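Local coordinates for zinc-type alcohol dehydrogenase-like protein YAHK (Escherichia coli, PDB 1UUF) that reduces a broad range of aldehydes to alcohols, with a strong preference for NADPH as electron donor, and carries two zinc ions per subunit, at residues Lys51-Tyr56 with Ser150-Val155; Gly81-Gly86 with Val173-Cys178; Glu124-His129 with Gly311-Gly316; Thr183-Arg188 with Ile317-Glu322. All blocks are in the same frame, centred on the assembly; numbering follows the deposited sequence.

Contact 2 holds His82 and Cys178 of the catalytic zinc site, and the other three contacts lie around it. Contact 1, about 11 Å away between centres, belongs to the same sheet: strand 49-58 runs beside strand 84-91, with Ala55 N 2.9 Å from Val85 O. In contact 3 the loop 311-316 comes from the Rossmann-type domain, and its Ile314 CG2 packs 4.1 Å from Cys178 SG, while Cys127 of the other segment binds the second zinc. Contacts 2 and 4 share helix 176-189, their centres about 14 Å apart. Contacts 3 and 4 adjoin, Glu124 OE1 lying 3.0 Å from Ile317 N at the start of helix 317-330.

Contact 1 (Lys51-Tyr56 with Ser150-Val155); sequences KIEIAY and SQQIVV
Antiparallel pairing of Lys51, Ile52 and Glu53 with Val154, Ile153 and Gln152 joins two strands of the GroES-like domain. Ile52 and Ile153 form the hydrogen-bonded pair: Ile52 N gives to Ile153 O at 2.9 Å, and Ile153 N returns a bond to Ile52 O at 3.1 Å. That same Ile52 O also receives a CA-H...O contact from Gln152 CA at 3.2 Å. Further along, Ile54 N gives to Gln151 O at 2.9 Å, although Gln151 lies just before the regular strand begins. Strand 49-58 is an inner member of the mixed sheet, with strand 84-91 along its other edge; there Ala55 and Tyr56 both face Val85, a classic beta bulge. The Ile52 and Ile153 side chains share one face. With CG1 of Ile153 anti to the backbone N (chi1 -170°), its CG2 branch fits between Ile52 CB, at 4.0 Å, and Ile54 CD1, at 3.9 Å. Ile54 CD1 also lies against Ser150 O, 3.5 Å away. Ser150 OG bonds to Gly147 O and Arg42. On the other face the extended Lys51 chain passes Val154, CG to CG2 4.4 Å.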
loop_
_atom_site.group_PDB
_atom_site.type_symbol
_atom_site.label_atom_id
_atom_site.label_comp_id
_atom_site.label_asym_id
_atom_site.label_seq_id
_atom_site.Cartn_x
_atom_site.Cartn_y
_atom_site.Cartn_z
ATOM N N LYS A 51 29.319 25.584 -9.720
ATOM C CA LYS A 51 28.803 26.340 -10.858
ATOM C C LYS A 51 28.882 25.410 -12.057
ATOM O O LYS A 51 29.961 24.940 -12.411
ATOM C CB LYS A 51 29.650 27.587 -11.103
ATOM C CG LYS A 51 29.204 28.412 -12.298
ATOM C CD LYS A 51 30.092 29.637 -12.462
ATOM C CE LYS A 51 29.662 30.473 -13.648
ATOM N NZ LYS A 51 30.494 31.702 -13.765
ATOM N N ILE A 52 27.738 25.169 -12.688
ATOM C CA ILE A 52 27.645 24.241 -13.809
ATOM C C ILE A 52 27.225 24.852 -15.137
ATOM O O ILE A 52 26.243 25.591 -15.205
ATOM C CB ILE A 52 26.627 23.129 -13.465
ATOM C CG1 ILE A 52 27.044 22.434 -12.168
ATOM C CG2 ILE A 52 26.520 22.130 -14.609
ATOM C CD1 ILE A 52 25.980 21.516 -11.603
ATOM N N GLU A 53 27.973 24.530 -16.190
ATOM C CA GLU A 53 27.654 24.986 -17.537
ATOM C C GLU A 53 26.777 23.855 -18.066
ATOM O O GLU A 53 27.261 22.749 -18.314
ATOM C CB GLU A 53 28.923 25.101 -18.380
ATOM C CG GLU A 53 28.711 25.693 -19.763
ATOM C CD GLU A 53 28.295 27.153 -19.716
ATOM O OE1 GLU A 53 28.908 27.921 -18.945
ATOM O OE2 GLU A 53 27.364 27.535 -20.455
ATOM N N ILE A 54 25.486 24.123 -18.217
ATOM C CA ILE A 54 24.552 23.102 -18.674
ATOM C C ILE A 54 24.710 22.727 -20.140
ATOM O O ILE A 54 24.676 23.582 -21.027
ATOM C CB ILE A 54 23.098 23.540 -18.407
ATOM C CG1 ILE A 54 22.913 23.817 -16.913
ATOM C CG2 ILE A 54 22.130 22.451 -18.851
ATOM C CD1 ILE A 54 21.508 24.254 -16.535
ATOM N N ALA A 55 24.885 21.433 -20.392
ATOM C CA ALA A 55 25.043 20.946 -21.753
ATOM C C ALA A 55 23.700 20.494 -22.304
ATOM O O ALA A 55 23.333 20.842 -23.428
ATOM C CB ALA A 55 26.041 19.792 -21.786
ATOM N N TYR A 56 22.965 19.722 -21.509
ATOM C CA TYR A 56 21.663 19.221 -21.932
ATOM C C TYR A 56 20.662 19.180 -20.789
ATOM O O TYR A 56 21.036 19.091 -19.619
ATOM C CB TYR A 56 21.789 17.805 -22.509
ATOM C CG TYR A 56 22.808 17.685 -23.614
ATOM C CD1 TYR A 56 24.119 17.289 -23.340
ATOM C CD2 TYR A 56 22.479 18.021 -24.926
ATOM C CE1 TYR A 56 25.076 17.232 -24.350
ATOM C CE2 TYR A 56 23.429 17.969 -25.942
ATOM C CZ TYR A 56 24.724 17.577 -25.645
ATOM O OH TYR A 56 25.673 17.549 -26.641
ATOM N N SER A 150 18.267 26.562 -19.131
ATOM C CA SER A 150 19.165 27.707 -19.087
ATOM C C SER A 150 20.606 27.297 -19.371
ATOM O O SER A 150 20.916 26.107 -19.473
ATOM C CB SER A 150 19.071 28.365 -17.709
ATOM O OG SER A 150 19.324 27.418 -16.687
ATOM N N GLN A 151 21.485 28.288 -19.489
ATOM C CA GLN A 151 22.891 28.041 -19.786
ATOM C C GLN A 151 23.731 27.604 -18.594
ATOM O O GLN A 151 24.705 26.869 -18.760
ATOM C CB GLN A 151 23.537 29.293 -20.382
ATOM C CG GLN A 151 22.934 29.776 -21.680
ATOM C CD GLN A 151 23.668 30.988 -22.216
ATOM O OE1 GLN A 151 23.781 32.010 -21.537
ATOM N NE2 GLN A 151 24.181 30.876 -23.434
ATOM N N GLN A 152 23.370 28.076 -17.404
ATOM C CA GLN A 152 24.115 27.754 -16.191
ATOM C C GLN A 152 23.216 27.612 -14.970
ATOM O O GLN A 152 22.095 28.110 -14.945
ATOM C CB GLN A 152 25.153 28.849 -15.901
ATOM C CG GLN A 152 26.310 28.921 -16.890
ATOM C CD GLN A 152 27.261 30.078 -16.608
ATOM O OE1 GLN A 152 28.328 30.179 -17.216
ATOM N NE2 GLN A 152 26.873 30.961 -15.691
ATOM N N ILE A 153 23.723 26.916 -13.956
ATOM C CA ILE A 153 22.994 26.740 -12.708
ATOM C C ILE A 153 24.044 26.589 -11.610
ATOM O O ILE A 153 25.146 26.105 -11.868
ATOM C CB ILE A 153 22.049 25.501 -12.764
ATOM C CG1 ILE A 153 21.115 25.495 -11.545
ATOM C CG2 ILE A 153 22.868 24.216 -12.832
ATOM C CD1 ILE A 153 19.971 24.486 -11.645
ATOM N N VAL A 154 23.721 27.050 -10.404
ATOM C CA VAL A 154 24.639 26.964 -9.272
ATOM C C VAL A 154 23.932 26.174 -8.179
ATOM O O VAL A 154 22.851 26.551 -7.726
ATOM C CB VAL A 154 25.014 28.372 -8.749
ATOM C CG1 VAL A 154 25.962 28.257 -7.564
ATOM C CG2 VAL A 154 25.658 29.178 -9.864
ATOM N N VAL A 155 24.548 25.074 -7.757
ATOM C CA VAL A 155 23.940 24.195 -6.764
ATOM C C VAL A 155 24.911 23.758 -5.674
ATOM O O VAL A 155 26.093 23.529 -5.938
ATOM C CB VAL A 155 23.395 22.916 -7.457
ATOM C CG1 VAL A 155 22.637 22.042 -6.458
ATOM C CG2 VAL A 155 22.503 23.300 -8.631
#

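Contact 2 (Gly81-Gly86 with Val173-Cys178); sequences GHEIVG and VAPLLC. With ZN (zinc ion), chain C.
The imidazole of His82 meets Cys178 SG obliquely, the sulfur 4.6 Å from the ring centroid and 48° off its normal, while the ring of Tyr134 stacks on the imidazole. Both His82 and Cys178 bind the catalytic zinc: His82 NE2 at 2.2 Å and Cys178 SG at 2.4 Å. Cys60 supplies the third protein ligand, and a water sits 2.3 Å from the zinc. The extended Glu83 side chain crosses Pro175 at about a right angle and puts its carboxylate beside Cys178, OE2 3.1 Å from CB. Its OE1 forms a salt bridge with Arg359, and OE2 takes the backbone N-H of Ala179, so both oxygens of this buried group are paired. Shortening Glu83 to an alanine would probably leave Arg359 without its charge mate and Ala179 N without its acceptor, and open a gap beside the zinc-binding cysteine. Farther from the zinc, strand 84-91 of the GroES-like domain packs on the turn that leads into helix 176-189: Val85 CG1 rests 3.6 Å from Ala174 CA and 4.0 Å from Leu177 CD2. As in other zinc alcohol dehydrogenases, the water probably marks the coordination position that an aldehyde oxygen takes, where the metal would polarise the carbonyl for hydride transfer.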
loop_
_atom_site.group_PDB
_atom_site.type_symbol
_atom_site.label_atom_id
_atom_site.label_comp_id
_atom_site.label_asym_id
_atom_site.label_seq_id
_atom_site.Cartn_x
_atom_site.Cartn_y
_atom_site.Cartn_z
ATOM N N GLY A 81 12.675 22.562 -16.189
ATOM C CA GLY A 81 13.856 21.768 -16.466
ATOM C C GLY A 81 14.559 21.248 -15.232
ATOM O O GLY A 81 15.081 22.025 -14.439
ATOM N N HIS A 82 14.565 19.932 -15.052
ATOM C CA HIS A 82 15.264 19.358 -13.913
ATOM C C HIS A 82 15.857 17.974 -14.168
ATOM O O HIS A 82 15.878 17.116 -13.293
ATOM C CB HIS A 82 14.388 19.374 -12.648
ATOM C CG HIS A 82 13.077 18.663 -12.775
ATOM N ND1 HIS A 82 12.011 18.941 -11.944
ATOM C CD2 HIS A 82 12.667 17.663 -13.591
ATOM C CE1 HIS A 82 11.002 18.143 -12.245
ATOM N NE2 HIS A 82 11.375 17.360 -13.240
ATOM N N GLU A 83 16.332 17.785 -15.396
ATOM C CA GLU A 83 17.006 16.565 -15.833
ATOM C C GLU A 83 18.231 17.182 -16.500
ATOM O O GLU A 83 18.405 17.135 -17.717
ATOM C CB GLU A 83 16.150 15.786 -16.838
ATOM C CG GLU A 83 14.841 15.269 -16.243
ATOM C CD GLU A 83 14.148 14.239 -17.121
ATOM O OE1 GLU A 83 14.236 14.355 -18.361
ATOM O OE2 GLU A 83 13.502 13.322 -16.569
ATOM N N ILE A 84 19.064 17.777 -15.652
ATOM C CA ILE A 84 20.258 18.521 -16.046
ATOM C C ILE A 84 21.612 17.817 -15.999
ATOM O O ILE A 84 21.950 17.167 -15.013
ATOM C CB ILE A 84 20.378 19.783 -15.149
ATOM C CG1 ILE A 84 19.104 20.622 -15.264
ATOM C CG2 ILE A 84 21.600 20.612 -15.538
ATOM C CD1 ILE A 84 18.938 21.636 -14.138
ATOM N N VAL A 85 22.389 17.976 -17.068
ATOM C CA VAL A 85 23.743 17.433 -17.121
ATOM C C VAL A 85 24.636 18.507 -17.725
ATOM O O VAL A 85 24.210 19.262 -18.598
ATOM C CB VAL A 85 23.849 16.139 -17.963
ATOM C CG1 VAL A 85 23.024 15.044 -17.319
ATOM C CG2 VAL A 85 23.410 16.396 -19.396
ATOM N N GLY A 86 25.868 18.592 -17.244
ATOM C CA GLY A 86 26.777 19.597 -17.763
ATOM C C GLY A 86 28.178 19.423 -17.223
ATOM O O GLY A 86 28.536 18.346 -16.749
ATOM N N VAL A 173 22.103 10.713 -20.966
ATOM C CA VAL A 173 22.145 10.512 -19.520
ATOM C C VAL A 173 21.180 11.473 -18.813
ATOM O O VAL A 173 20.646 11.169 -17.746
ATOM C CB VAL A 173 23.578 10.756 -18.980
ATOM C CG1 VAL A 173 23.575 10.793 -17.459
ATOM C CG2 VAL A 173 24.507 9.661 -19.482
ATOM N N ALA A 174 20.950 12.628 -19.430
ATOM C CA ALA A 174 20.092 13.655 -18.853
ATOM C C ALA A 174 18.780 13.170 -18.223
ATOM O O ALA A 174 18.517 13.451 -17.056
ATOM C CB ALA A 174 19.811 14.739 -19.898
ATOM N N PRO A 175 17.949 12.424 -18.974
ATOM C CA PRO A 175 16.678 11.939 -18.420
ATOM C C PRO A 175 16.800 11.055 -17.174
ATOM O O PRO A 175 15.831 10.868 -16.438
ATOM C CB PRO A 175 16.048 11.193 -19.599
ATOM C CG PRO A 175 16.628 11.895 -20.798
ATOM C CD PRO A 175 18.076 12.036 -20.390
ATOM N N LEU A 176 17.984 10.507 -16.931
ATOM C CA LEU A 176 18.170 9.662 -15.762
ATOM C C LEU A 176 17.968 10.468 -14.481
ATOM O O LEU A 176 17.534 9.930 -13.466
ATOM C CB LEU A 176 19.574 9.049 -15.764
ATOM C CG LEU A 176 19.914 8.090 -16.910
ATOM C CD1 LEU A 176 21.312 7.517 -16.698
ATOM C CD2 LEU A 176 18.897 6.969 -16.961
ATOM N N LEU A 177 18.268 11.763 -14.539
ATOM C CA LEU A 177 18.148 12.632 -13.370
ATOM C C LEU A 177 16.747 12.780 -12.774
ATOM O O LEU A 177 16.595 13.264 -11.649
ATOM C CB LEU A 177 18.757 14.001 -13.680
ATOM C CG LEU A 177 20.296 14.051 -13.610
ATOM C CD1 LEU A 177 20.757 13.728 -12.189
ATOM C CD2 LEU A 177 20.912 13.069 -14.596
ATOM N N CYS A 178 15.721 12.393 -13.526
ATOM C CA CYS A 178 14.360 12.419 -12.992
ATOM C C CYS A 178 13.623 11.159 -13.416
ATOM O O CYS A 178 13.286 10.327 -12.577
ATOM C CB CYS A 178 13.558 13.639 -13.441
ATOM S SG CYS A 178 11.887 13.595 -12.676
HETATM ZN ZN ZN C . 10.549 15.373 -13.568
HETATM O O HOH W 1 8.922 15.212 -11.963
#

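Contact 3 (Glu124-His129 with Gly311-Gly316); sequences ENYCDH and GSMIGG. With ZN (zinc ion), chain B.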
loop_
_atom_site.group_PDB
_atom_site.type_symbol
_atom_site.label_atom_id
_atom_site.label_comp_id
_atom_site.label_asym_id
_atom_site.label_seq_id
_atom_site.Cartn_x
_atom_site.Cartn_y
_atom_site.Cartn_z
ATOM N N GLU A 124 16.345 13.195 0.844
ATOM C CA GLU A 124 16.063 14.622 0.731
ATOM C C GLU A 124 14.809 14.880 -0.099
ATOM O O GLU A 124 14.182 15.931 0.028
ATOM C CB GLU A 124 17.260 15.346 0.112
ATOM C CG GLU A 124 18.537 15.213 0.929
ATOM C CD GLU A 124 19.423 14.054 0.490
ATOM O OE1 GLU A 124 18.922 13.095 -0.140
ATOM O OE2 GLU A 124 20.632 14.101 0.795
ATOM N N ASN A 125 14.443 13.914 -0.940
ATOM C CA ASN A 125 13.258 14.036 -1.786
ATOM C C ASN A 125 11.952 14.039 -0.986
ATOM O O ASN A 125 10.930 14.553 -1.450
ATOM C CB ASN A 125 13.237 12.907 -2.830
ATOM C CG ASN A 125 13.351 11.517 -2.210
ATOM O OD1 ASN A 125 14.153 11.287 -1.306
ATOM N ND2 ASN A 125 12.560 10.575 -2.721
ATOM N N TYR A 126 11.991 13.472 0.218
ATOM C CA TYR A 126 10.810 13.425 1.069
ATOM C C TYR A 126 10.859 14.459 2.193
ATOM O O TYR A 126 10.029 14.446 3.101
ATOM C CB TYR A 126 10.634 12.017 1.646
ATOM C CG TYR A 126 10.291 10.995 0.583
ATOM C CD1 TYR A 126 11.084 9.866 0.383
ATOM C CD2 TYR A 126 9.193 11.184 -0.257
ATOM C CE1 TYR A 126 10.797 8.952 -0.632
ATOM C CE2 TYR A 126 8.894 10.281 -1.274
ATOM C CZ TYR A 126 9.701 9.171 -1.460
ATOM O OH TYR A 126 9.428 8.310 -2.496
ATOM N N CYS A 127 11.836 15.354 2.131
ATOM C CA CYS A 127 11.965 16.406 3.136
ATOM C C CYS A 127 10.782 17.363 2.985
ATOM O O CYS A 127 10.398 17.705 1.868
ATOM C CB CYS A 127 13.283 17.166 2.931
ATOM S SG CYS A 127 13.502 18.641 3.970
ATOM N N ASP A 128 10.196 17.790 4.102
ATOM C CA ASP A 128 9.064 18.714 4.042
ATOM C C ASP A 128 9.477 20.087 3.547
ATOM O O ASP A 128 8.635 20.887 3.132
ATOM C CB ASP A 128 8.418 18.892 5.418
ATOM C CG ASP A 128 7.488 17.760 5.779
ATOM O OD1 ASP A 128 6.824 17.220 4.869
ATOM O OD2 ASP A 128 7.403 17.429 6.980
ATOM N N HIS A 129 10.773 20.368 3.597
ATOM C CA HIS A 129 11.270 21.670 3.182
ATOM C C HIS A 129 12.283 21.562 2.059
ATOM O O HIS A 129 13.232 22.337 1.983
ATOM C CB HIS A 129 11.875 22.374 4.390
ATOM C CG HIS A 129 10.975 22.369 5.583
ATOM N ND1 HIS A 129 9.793 23.075 5.621
ATOM C CD2 HIS A 129 11.041 21.684 6.749
ATOM C CE1 HIS A 129 9.168 22.823 6.758
ATOM N NE2 HIS A 129 9.904 21.981 7.459
ATOM N N GLY A 311 2.859 4.838 -3.403
ATOM C CA GLY A 311 3.306 5.885 -4.298
ATOM C C GLY A 311 4.779 6.114 -4.041
ATOM O O GLY A 311 5.317 5.655 -3.036
ATOM N N SER A 312 5.441 6.812 -4.953
ATOM C CA SER A 312 6.857 7.102 -4.793
ATOM C C SER A 312 7.213 8.254 -5.719
ATOM O O SER A 312 6.623 8.390 -6.786
ATOM C CB SER A 312 7.696 5.870 -5.157
ATOM O OG SER A 312 9.088 6.136 -5.043
ATOM N N MET A 313 8.138 9.110 -5.300
ATOM C CA MET A 313 8.561 10.195 -6.178
ATOM C C MET A 313 10.077 10.335 -6.156
ATOM O O MET A 313 10.712 10.275 -5.095
ATOM C CB MET A 313 7.873 11.520 -5.828
ATOM C CG MET A 313 8.107 12.061 -4.445
ATOM S SD MET A 313 7.460 13.759 -4.350
ATOM C CE MET A 313 8.988 14.677 -4.128
ATOM N N ILE A 314 10.641 10.499 -7.351
ATOM C CA ILE A 314 12.078 10.608 -7.559
ATOM C C ILE A 314 12.884 9.743 -6.598
ATOM O O ILE A 314 12.553 8.578 -6.393
ATOM C CB ILE A 314 12.550 12.080 -7.497
ATOM C CG1 ILE A 314 12.156 12.735 -6.172
ATOM C CG2 ILE A 314 11.947 12.840 -8.659
ATOM C CD1 ILE A 314 12.666 14.163 -6.032
ATOM N N GLY A 315 13.949 10.303 -6.036
ATOM C CA GLY A 315 14.770 9.558 -5.101
ATOM C C GLY A 315 15.684 10.519 -4.370
ATOM O O GLY A 315 15.822 11.667 -4.783
ATOM N N GLY A 316 16.290 10.063 -3.279
ATOM C CA GLY A 316 17.201 10.912 -2.531
ATOM C C GLY A 316 18.490 11.059 -3.313
ATOM O O GLY A 316 18.678 10.388 -4.329
HETATM ZN ZN ZN B . 14.905 17.755 5.683
HETATM O O HOH W 2 11.873 7.684 -3.702
#
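Asn125 ND2 gives a hydrogen bond to Met313 O at 3.0 Å, with an N-H...O angle of 152° and the oxygen close to the plane of the amide. Next to it, the Tyr126 hydroxyl accepts Met313 N at 3.2 Å in a nearly straight bond (167°), so consecutive side chains of the short 3-10 turn 124-126 hold both backbone polar groups of Met313. A water joins both side chains to the next carbonyl: it donates to Ile314 O at 2.9 Å, bonds Tyr126 OH at 2.8 Å, and weakly accepts from Asn125 ND2. With CG set between the backbone N and the carbonyl carbon (chi1 54°), the amide turns back so that ND2 stands over one face of the Tyr126 ring, toward its rim. Carbon contacts surround these bonds, Ile314 CD1 at 3.5 Å from Asn125 CB and Met313 CG at 3.7 Å from Tyr126 CE2. A leucine in place of Asn125 would probably leave Met313 O without this donor and let the 311-316 loop shift beside the catalytic site. That loop leaves the last strand of the Rossmann sheet and ends at Gly316, the N-cap of helix 317-330, whose Ile317 N is taken by Glu124 OE1; Glu124 OE2 pairs with Arg158. Beyond Tyr126, Cys127 SG binds the second zinc at 2.4 Å with Cys113, Cys116 and Cys119, and accepts His129 N at 3.3 Å. Asp128 forms salt bridges with Lys256 and Lys305 of the second subunit, to which Gly311 also bonds through its backbone.

Contact 4 (Thr183-Arg188 with Ile317-Glu322); sequences TYSPLR and IPETQE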
loop_
_atom_site.group_PDB
_atom_site.type_symbol
_atom_site.label_atom_id
_atom_site.label_comp_id
_atom_site.label_asym_id
_atom_site.label_seq_id
_atom_site.Cartn_x
_atom_site.Cartn_y
_atom_site.Cartn_z
ATOM N N THR A 183 11.942 5.830 -11.419
ATOM C CA THR A 183 11.617 4.416 -11.576
ATOM C C THR A 183 12.636 3.536 -10.856
ATOM O O THR A 183 12.290 2.486 -10.310
ATOM C CB THR A 183 11.522 4.010 -13.077
ATOM O OG1 THR A 183 12.744 4.330 -13.755
ATOM C CG2 THR A 183 10.381 4.754 -13.750
ATOM N N TYR A 184 13.893 3.970 -10.838
ATOM C CA TYR A 184 14.948 3.213 -10.177
ATOM C C TYR A 184 14.673 3.078 -8.683
ATOM O O TYR A 184 14.798 1.995 -8.113
ATOM C CB TYR A 184 16.297 3.913 -10.359
ATOM C CG TYR A 184 17.474 3.172 -9.764
ATOM C CD1 TYR A 184 18.153 2.200 -10.499
ATOM C CD2 TYR A 184 17.922 3.457 -8.472
ATOM C CE1 TYR A 184 19.255 1.529 -9.964
ATOM C CE2 TYR A 184 19.017 2.791 -7.927
ATOM C CZ TYR A 184 19.678 1.832 -8.679
ATOM O OH TYR A 184 20.761 1.173 -8.142
ATOM N N SER A 185 14.300 4.184 -8.047
ATOM C CA SER A 185 14.050 4.168 -6.606
ATOM C C SER A 185 13.028 3.128 -6.135
ATOM O O SER A 185 13.313 2.337 -5.227
ATOM C CB SER A 185 13.623 5.556 -6.128
ATOM O OG SER A 185 13.572 5.587 -4.710
ATOM N N PRO A 186 11.822 3.118 -6.728
ATOM C CA PRO A 186 10.837 2.125 -6.288
ATOM C C PRO A 186 11.233 0.699 -6.665
ATOM O O PRO A 186 10.914 -0.241 -5.949
ATOM C CB PRO A 186 9.546 2.586 -6.967
ATOM C CG PRO A 186 10.035 3.276 -8.212
ATOM C CD PRO A 186 11.233 4.052 -7.704
ATOM N N LEU A 187 11.929 0.535 -7.787
ATOM C CA LEU A 187 12.360 -0.799 -8.188
ATOM C C LEU A 187 13.300 -1.341 -7.120
ATOM O O LEU A 187 13.232 -2.518 -6.761
ATOM C CB LEU A 187 13.066 -0.758 -9.547
ATOM C CG LEU A 187 12.143 -0.553 -10.747
ATOM C CD1 LEU A 187 12.984 -0.313 -11.998
ATOM C CD2 LEU A 187 11.239 -1.779 -10.917
ATOM N N ARG A 188 14.171 -0.479 -6.603
ATOM C CA ARG A 188 15.095 -0.889 -5.554
ATOM C C ARG A 188 14.363 -1.061 -4.225
ATOM O O ARG A 188 14.586 -2.034 -3.508
ATOM C CB ARG A 188 16.217 0.139 -5.372
ATOM C CG ARG A 188 17.271 0.147 -6.474
ATOM C CD ARG A 188 17.927 -1.220 -6.641
ATOM N NE ARG A 188 19.126 -1.154 -7.475
ATOM C CZ ARG A 188 19.749 -2.215 -7.983
ATOM N NH1 ARG A 188 19.286 -3.436 -7.751
ATOM N NH2 ARG A 188 20.843 -2.055 -8.717
ATOM N N ILE A 317 19.396 11.916 -2.853
ATOM C CA ILE A 317 20.637 12.108 -3.592
ATOM C C ILE A 317 21.531 10.865 -3.617
ATOM O O ILE A 317 22.004 10.463 -4.682
ATOM C CB ILE A 317 21.437 13.315 -3.056
ATOM C CG1 ILE A 317 20.565 14.578 -3.100
ATOM C CG2 ILE A 317 22.674 13.544 -3.923
ATOM C CD1 ILE A 317 20.121 14.985 -4.500
ATOM N N PRO A 318 21.773 10.238 -2.453
ATOM C CA PRO A 318 22.624 9.044 -2.450
ATOM C C PRO A 318 22.181 7.986 -3.460
ATOM O O PRO A 318 23.011 7.413 -4.166
ATOM C CB PRO A 318 22.517 8.550 -1.011
ATOM C CG PRO A 318 22.377 9.822 -0.245
ATOM C CD PRO A 318 21.391 10.608 -1.078
ATOM N N GLU A 319 20.878 7.728 -3.534
ATOM C CA GLU A 319 20.387 6.723 -4.471
ATOM C C GLU A 319 20.482 7.196 -5.913
ATOM O O GLU A 319 20.666 6.387 -6.821
ATOM C CB GLU A 319 18.943 6.334 -4.154
ATOM C CG GLU A 319 18.426 5.221 -5.053
ATOM C CD GLU A 319 17.098 4.667 -4.590
ATOM O OE1 GLU A 319 16.165 5.467 -4.380
ATOM O OE2 GLU A 319 16.989 3.430 -4.438
ATOM N N THR A 320 20.339 8.500 -6.132
ATOM C CA THR A 320 20.446 9.038 -7.480
ATOM C C THR A 320 21.883 8.798 -7.946
ATOM O O THR A 320 22.118 8.461 -9.099
ATOM C CB THR A 320 20.121 10.550 -7.515
ATOM O OG1 THR A 320 18.817 10.762 -6.964
ATOM C CG2 THR A 320 20.122 11.071 -8.952
ATOM N N GLN A 321 22.843 8.965 -7.039
ATOM C CA GLN A 321 24.240 8.730 -7.392
ATOM C C GLN A 321 24.470 7.247 -7.668
ATOM O O GLN A 321 25.186 6.886 -8.601
ATOM C CB GLN A 321 25.176 9.177 -6.267
ATOM C CG GLN A 321 26.652 9.073 -6.657
ATOM C CD GLN A 321 26.997 9.966 -7.838
ATOM O OE1 GLN A 321 27.038 11.187 -7.708
ATOM N NE2 GLN A 321 27.234 9.360 -8.999
ATOM N N GLU A 322 23.866 6.394 -6.848
ATOM C CA GLU A 322 23.996 4.950 -7.011
ATOM C C GLU A 322 23.460 4.559 -8.382
ATOM O O GLU A 322 24.058 3.750 -9.096
ATOM C CB GLU A 322 23.193 4.221 -5.930
ATOM C CG GLU A 322 23.290 2.703 -5.997
ATOM C CD GLU A 322 22.310 2.018 -5.064
ATOM O OE1 GLU A 322 21.161 1.760 -5.482
ATOM O OE2 GLU A 322 22.688 1.748 -3.905
HETATM O O HOH W 3 14.851 2.909 -3.020
#
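Helix segments 183-188 and 317-322 cross almost perpendicularly, at 98° between their directions, with axes 10.2 Å apart. The first belongs to helix 176-189, which runs from the catalytic zinc into the Rossmann domain and packs there on helix 205-216 and strand 258-263; the second opens the helix that follows the last Rossmann strand. Pro186 kinks helix 176-189, since its nitrogen has no hydrogen to give to the turn before. At this wide spacing polar side chains do most of the joining. Ser185 OG donates to Glu319 OE1 at 2.6 Å, meeting it on the syn side and 24° out of the carboxylate plane. The extended Glu319 chain, with CG anti to the backbone N (chi1 -176°), brings its CG against the edge of the Tyr184 ring, 3.8 Å from CE2. One turn on, Tyr184 OH donates to Glu322 OE1 at 2.8 Å on the anti side. The same hydroxyl accepts hydrogen bonds from two nitrogens of Arg188, side-on, NE at 2.9 Å and NH2 at 3.3 Å, while Arg188 CG lies over one ring face, toward its rim. Three bonds thus fix the phenol oxygen, and the arginine probably makes it a stronger donor to Glu322. Arg188 also makes a cation-pi contact with Phe326. A water donates to Ser185 O at 2.8 Å and to Glu319 OE2 at 2.6 Å.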